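Local coordinates for B-type Cna protein (Enterococcus faecium, PDB 6FWY) that is of unknown function but, as the thioester domain of a cell-wall-anchored surface protein, may mediate covalent adhesion to host molecules, at residues K223-F235 against K268-A280. Sequence-based numbering, arbitrary orientation.
Sequences KVPVTTPSGTLSF and KDSKSLSAKWTRA
The indole of Trp277 lies flat between Val224 and the backbone at Gly231. Val224 CG1 sits over one face, 3.9 Å from the centroid of the six-membered ring, in a CH-pi contact; over the opposite face lie Gly231 O, 3.4 Å above the plane, and the backbone N of Thr232. Leu233 CB meets the ring edge at CZ3, in plane, and the ring also meets His173, with planes at about 25°. A chi1 of 62°, with CG between the backbone N and the carbonyl carbon, swings the indole across the strand over its cross-strand partner Gly231. Trp277 NE1 donates to Pro229 O at 2.9 Å, but the bond is bent (142° at the hydrogen) and reaches the oxygen from above its carbonyl plane.

The Phe235 ring is covered on one face by Leu273 CB, 4.2 Å from its centroid, while Leu273 CD1 touches CE2; it stacks edge-to-face with Tyr177. At the other end, the extended Arg279 side chain passes Thr228 O and brings its guanidinium face over Thr227 O, without a hydrogen bond; Arg279 N donates to Ser230 OG at 2.8 Å.

Between these ends, strands 231-235 and 273-277 run antiparallel, with paired backbone bonds at Gly231-Trp277, Leu233-Ala275 and Phe235-Leu273. Thr232, Ser234, Ser274 and Lys276 point to the sheet face opposite Trp277 and Phe235, where Ser234 OG and Thr192 OG1 share a hydrogen bond.

The type I turn from Pro225 to Thr228 helps link strand 218-225 to strand 231-250. Side chains on the Trp277 and Phe235 side face the five-stranded sheet, as in a beta sandwich: Phe235 rests on Phe220 and Ile222, Ala275 on Phe175 of strand 172-181, and Leu273 on Ile161 of strand 159-169.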
loop_
_atom_site.group_PDB
_atom_site.type_symbol
_atom_site.label_atom_id
_atom_site.label_comp_id
_atom_site.label_asym_id
_atom_site.label_seq_id
_atom_site.Cartn_x
_atom_site.Cartn_y
_atom_site.Cartn_z
ATOM N N LYS A 223 7.550 -13.729 -31.419
ATOM C CA LYS A 223 7.611 -14.289 -32.768
ATOM C C LYS A 223 8.817 -15.195 -32.926
ATOM O O LYS A 223 9.935 -14.789 -32.644
ATOM C CB LYS A 223 7.644 -13.167 -33.797
ATOM C CG LYS A 223 6.440 -12.247 -33.695
ATOM C CD LYS A 223 6.147 -11.531 -34.984
ATOM C CE LYS A 223 4.934 -10.635 -34.827
ATOM N NZ LYS A 223 4.473 -10.025 -36.088
ATOM N N VAL A 224 8.577 -16.416 -33.382
ATOM C CA VAL A 224 9.596 -17.453 -33.508
ATOM C C VAL A 224 9.639 -17.819 -34.987
ATOM O O VAL A 224 8.610 -18.189 -35.542
ATOM C CB VAL A 224 9.245 -18.697 -32.648
ATOM C CG1 VAL A 224 10.273 -19.813 -32.830
ATOM C CG2 VAL A 224 9.135 -18.314 -31.171
ATOM N N PRO A 225 10.817 -17.707 -35.636
ATOM C CA PRO A 225 10.867 -18.021 -37.078
ATOM C C PRO A 225 10.365 -19.430 -37.405
ATOM O O PRO A 225 10.684 -20.381 -36.682
ATOM C CB PRO A 225 12.351 -17.878 -37.413
ATOM C CG PRO A 225 12.903 -16.962 -36.395
ATOM C CD PRO A 225 12.128 -17.238 -35.135
ATOM N N VAL A 226 9.573 -19.560 -38.474
ATOM C CA VAL A 226 9.045 -20.883 -38.874
ATOM C C VAL A 226 10.143 -21.868 -39.298
ATOM O O VAL A 226 9.900 -23.053 -39.419
ATOM C CB VAL A 226 7.943 -20.802 -39.971
ATOM C CG1 VAL A 226 6.733 -20.008 -39.470
ATOM C CG2 VAL A 226 8.467 -20.230 -41.286
ATOM N N THR A 227 11.354 -21.377 -39.528
ATOM C CA THR A 227 12.539 -22.225 -39.732
ATOM C C THR A 227 13.072 -22.899 -38.468
ATOM O O THR A 227 13.886 -23.819 -38.552
ATOM C CB THR A 227 13.680 -21.454 -40.443
ATOM O OG1 THR A 227 13.877 -20.160 -39.846
ATOM C CG2 THR A 227 13.303 -21.217 -41.890
ATOM N N THR A 228 12.610 -22.460 -37.296
ATOM C CA THR A 228 13.081 -22.994 -36.033
ATOM C C THR A 228 12.646 -24.456 -35.887
ATOM O O THR A 228 11.475 -24.769 -36.139
ATOM C CB THR A 228 12.517 -22.162 -34.872
ATOM O OG1 THR A 228 12.820 -20.787 -35.095
ATOM C CG2 THR A 228 13.094 -22.601 -33.527
ATOM N N PRO A 229 13.574 -25.350 -35.481
ATOM C CA PRO A 229 13.217 -26.735 -35.147
ATOM C C PRO A 229 12.086 -26.838 -34.112
ATOM O O PRO A 229 12.022 -26.033 -33.191
ATOM C CB PRO A 229 14.516 -27.298 -34.571
ATOM C CG PRO A 229 15.602 -26.503 -35.212
ATOM C CD PRO A 229 15.033 -25.134 -35.417
ATOM N N SER A 230 11.207 -27.821 -34.289
ATOM C CA SER A 230 10.053 -28.015 -33.409
ATOM C C SER A 230 10.471 -28.012 -31.948
ATOM O O SER A 230 11.482 -28.616 -31.591
ATOM C CB SER A 230 9.348 -29.328 -33.726
ATOM O OG SER A 230 8.858 -29.328 -35.066
ATOM N N GLY A 231 9.734 -27.299 -31.110
ATOM C CA GLY A 231 10.091 -27.236 -29.698
ATOM C C GLY A 231 9.311 -26.227 -28.875
ATOM O O GLY A 231 8.209 -25.802 -29.245
ATOM N N THR A 232 9.902 -25.858 -27.745
ATOM C CA THR A 232 9.260 -24.988 -26.781
ATOM C C THR A 232 10.212 -23.925 -26.252
ATOM O O THR A 232 11.434 -24.075 -26.264
ATOM C CB THR A 232 8.732 -25.777 -25.566
ATOM O OG1 THR A 232 9.829 -26.431 -24.922
ATOM C CG2 THR A 232 7.695 -26.822 -25.987
ATOM N N LEU A 233 9.600 -22.872 -25.743
ATOM C CA LEU A 233 10.272 -21.765 -25.107
ATOM C C LEU A 233 9.494 -21.482 -23.827
ATOM O O LEU A 233 8.271 -21.545 -23.832
ATOM C CB LEU A 233 10.167 -20.563 -26.046
ATOM C CG LEU A 233 10.629 -19.210 -25.581
ATOM C CD1 LEU A 233 12.112 -19.288 -25.214
ATOM C CD2 LEU A 233 10.407 -18.230 -26.721
ATOM N N SER A 234 10.183 -21.169 -22.738
ATOM C CA SER A 234 9.499 -20.776 -21.505
ATOM C C SER A 234 10.013 -19.439 -20.999
ATOM O O SER A 234 11.164 -19.094 -21.197
ATOM C CB SER A 234 9.607 -21.879 -20.440
ATOM O OG SER A 234 10.946 -22.076 -20.030
ATOM N N PHE A 235 9.133 -18.672 -20.362
ATOM C CA PHE A 235 9.501 -17.371 -19.787
ATOM C C PHE A 235 8.580 -16.958 -18.644
ATOM O O PHE A 235 7.553 -17.593 -18.398
ATOM C CB PHE A 235 9.521 -16.284 -20.876
ATOM C CG PHE A 235 8.163 -15.915 -21.421
ATOM C CD1 PHE A 235 7.568 -16.663 -22.423
ATOM C CD2 PHE A 235 7.494 -14.797 -20.946
ATOM C CE1 PHE A 235 6.306 -16.324 -22.920
ATOM C CE2 PHE A 235 6.241 -14.440 -21.435
ATOM C CZ PHE A 235 5.645 -15.203 -22.424
ATOM N N LYS A 268 7.417 -8.078 -8.643
ATOM C CA LYS A 268 6.594 -9.262 -8.503
ATOM C C LYS A 268 6.525 -10.075 -9.786
ATOM O O LYS A 268 6.262 -9.523 -10.849
ATOM C CB LYS A 268 5.174 -8.882 -8.081
ATOM C CG LYS A 268 4.307 -10.086 -7.682
ATOM C CD LYS A 268 3.107 -9.638 -6.860
ATOM C CE LYS A 268 2.210 -10.807 -6.538
ATOM N NZ LYS A 268 1.480 -10.453 -5.282
ATOM N N ASP A 269 6.742 -11.382 -9.663
ATOM C CA ASP A 269 6.746 -12.308 -10.794
ATOM C C ASP A 269 5.354 -12.740 -11.238
ATOM O O ASP A 269 4.458 -12.924 -10.413
ATOM C CB ASP A 269 7.527 -13.586 -10.457
ATOM C CG ASP A 269 9.026 -13.382 -10.464
ATOM O OD1 ASP A 269 9.482 -12.267 -10.746
ATOM O OD2 ASP A 269 9.768 -14.358 -10.210
ATOM N N SER A 270 5.211 -12.940 -12.549
ATOM C CA SER A 270 4.092 -13.660 -13.127
ATOM C C SER A 270 4.307 -15.153 -12.904
ATOM O O SER A 270 5.355 -15.566 -12.427
ATOM C CB SER A 270 4.045 -13.406 -14.647
ATOM O OG SER A 270 5.108 -14.076 -15.310
ATOM N N LYS A 271 3.349 -15.951 -13.338
ATOM C CA LYS A 271 3.600 -17.372 -13.536
ATOM C C LYS A 271 4.548 -17.659 -14.718
ATOM O O LYS A 271 4.841 -16.785 -15.536
ATOM C CB LYS A 271 2.280 -18.105 -13.783
ATOM C CG LYS A 271 1.287 -17.988 -12.639
ATOM C CD LYS A 271 -0.146 -18.146 -13.128
ATOM C CE LYS A 271 -1.121 -17.944 -11.973
ATOM N NZ LYS A 271 -2.300 -18.827 -12.173
ATOM N N SER A 272 5.012 -18.897 -14.786
ATOM C CA SER A 272 5.790 -19.396 -15.896
ATOM C C SER A 272 4.878 -19.708 -17.087
ATOM O O SER A 272 3.840 -20.339 -16.925
ATOM C CB SER A 272 6.543 -20.658 -15.479
ATOM O OG SER A 272 7.383 -21.116 -16.541
ATOM N N LEU A 273 5.273 -19.254 -18.266
ATOM C CA LEU A 273 4.527 -19.477 -19.514
ATOM C C LEU A 273 5.377 -20.226 -20.508
ATOM O O LEU A 273 6.588 -20.071 -20.498
ATOM C CB LEU A 273 4.137 -18.126 -20.109
ATOM C CG LEU A 273 3.202 -17.324 -19.200
ATOM C CD1 LEU A 273 3.730 -15.931 -18.945
ATOM C CD2 LEU A 273 1.816 -17.294 -19.816
ATOM N N SER A 274 4.746 -21.042 -21.345
ATOM C CA SER A 274 5.410 -21.730 -22.466
ATOM C C SER A 274 4.754 -21.413 -23.802
ATOM O O SER A 274 3.535 -21.387 -23.896
ATOM C CB SER A 274 5.389 -23.259 -22.286
ATOM O OG SER A 274 6.114 -23.635 -21.140
ATOM N N ALA A 275 5.581 -21.174 -24.814
ATOM C CA ALA A 275 5.156 -21.109 -26.206
ATOM C C ALA A 275 5.649 -22.395 -26.854
ATOM O O ALA A 275 6.796 -22.786 -26.648
ATOM C CB ALA A 275 5.775 -19.893 -26.910
ATOM N N LYS A 276 4.796 -23.040 -27.638
ATOM C CA LYS A 276 5.143 -24.285 -28.321
ATOM C C LYS A 276 4.854 -24.136 -29.817
ATOM O O LYS A 276 3.862 -23.535 -30.186
ATOM C CB LYS A 276 4.350 -25.433 -27.704
ATOM C CG LYS A 276 4.559 -26.792 -28.361
ATOM C CD LYS A 276 4.020 -27.936 -27.494
ATOM C CE LYS A 276 3.386 -29.085 -28.287
ATOM N NZ LYS A 276 4.262 -29.698 -29.334
ATOM N N TRP A 277 5.725 -24.694 -30.669
ATOM C CA TRP A 277 5.551 -24.666 -32.125
ATOM C C TRP A 277 6.072 -25.948 -32.772
ATOM O O TRP A 277 6.935 -26.636 -32.220
ATOM C CB TRP A 277 6.284 -23.457 -32.729
ATOM C CG TRP A 277 7.750 -23.530 -32.492
ATOM C CD1 TRP A 277 8.690 -24.112 -33.309
ATOM C CD2 TRP A 277 8.452 -23.073 -31.334
ATOM N NE1 TRP A 277 9.931 -24.029 -32.733
ATOM C CE2 TRP A 277 9.818 -23.398 -31.518
ATOM C CE3 TRP A 277 8.060 -22.416 -30.151
ATOM C CZ2 TRP A 277 10.798 -23.078 -30.573
ATOM C CZ3 TRP A 277 9.035 -22.100 -29.209
ATOM C CH2 TRP A 277 10.389 -22.426 -29.430
ATOM N N THR A 278 5.568 -26.238 -33.970
ATOM C CA THR A 278 6.038 -27.373 -34.761
ATOM C C THR A 278 6.505 -26.868 -36.125
ATOM O O THR A 278 5.807 -26.101 -36.778
ATOM C CB THR A 278 4.946 -28.461 -34.897
ATOM O OG1 THR A 278 3.765 -27.909 -35.475
ATOM C CG2 THR A 278 4.586 -29.014 -33.544
ATOM N N ARG A 279 7.699 -27.287 -36.533
ATOM C CA ARG A 279 8.271 -26.888 -37.810
ATOM C C ARG A 279 7.508 -27.580 -38.931
ATOM O O ARG A 279 7.297 -28.811 -38.900
ATOM C CB ARG A 279 9.749 -27.293 -37.905
ATOM C CG ARG A 279 10.426 -26.878 -39.197
ATOM C CD ARG A 279 11.941 -26.914 -39.103
ATOM N NE ARG A 279 12.556 -26.428 -40.330
ATOM C CZ ARG A 279 13.870 -26.308 -40.546
ATOM N NH1 ARG A 279 14.763 -26.628 -39.611
ATOM N NH2 ARG A 279 14.307 -25.857 -41.727
ATOM N N ALA A 280 7.139 -26.800 -39.939
ATOM C CA ALA A 280 6.458 -27.325 -41.118
ATOM C C ALA A 280 7.414 -28.192 -41.927
ATOM O O ALA A 280 8.637 -28.019 -41.895
ATOM C CB ALA A 280 5.915 -26.181 -41.982
ATOM O OXT ALA A 280 6.988 -29.098 -42.641
#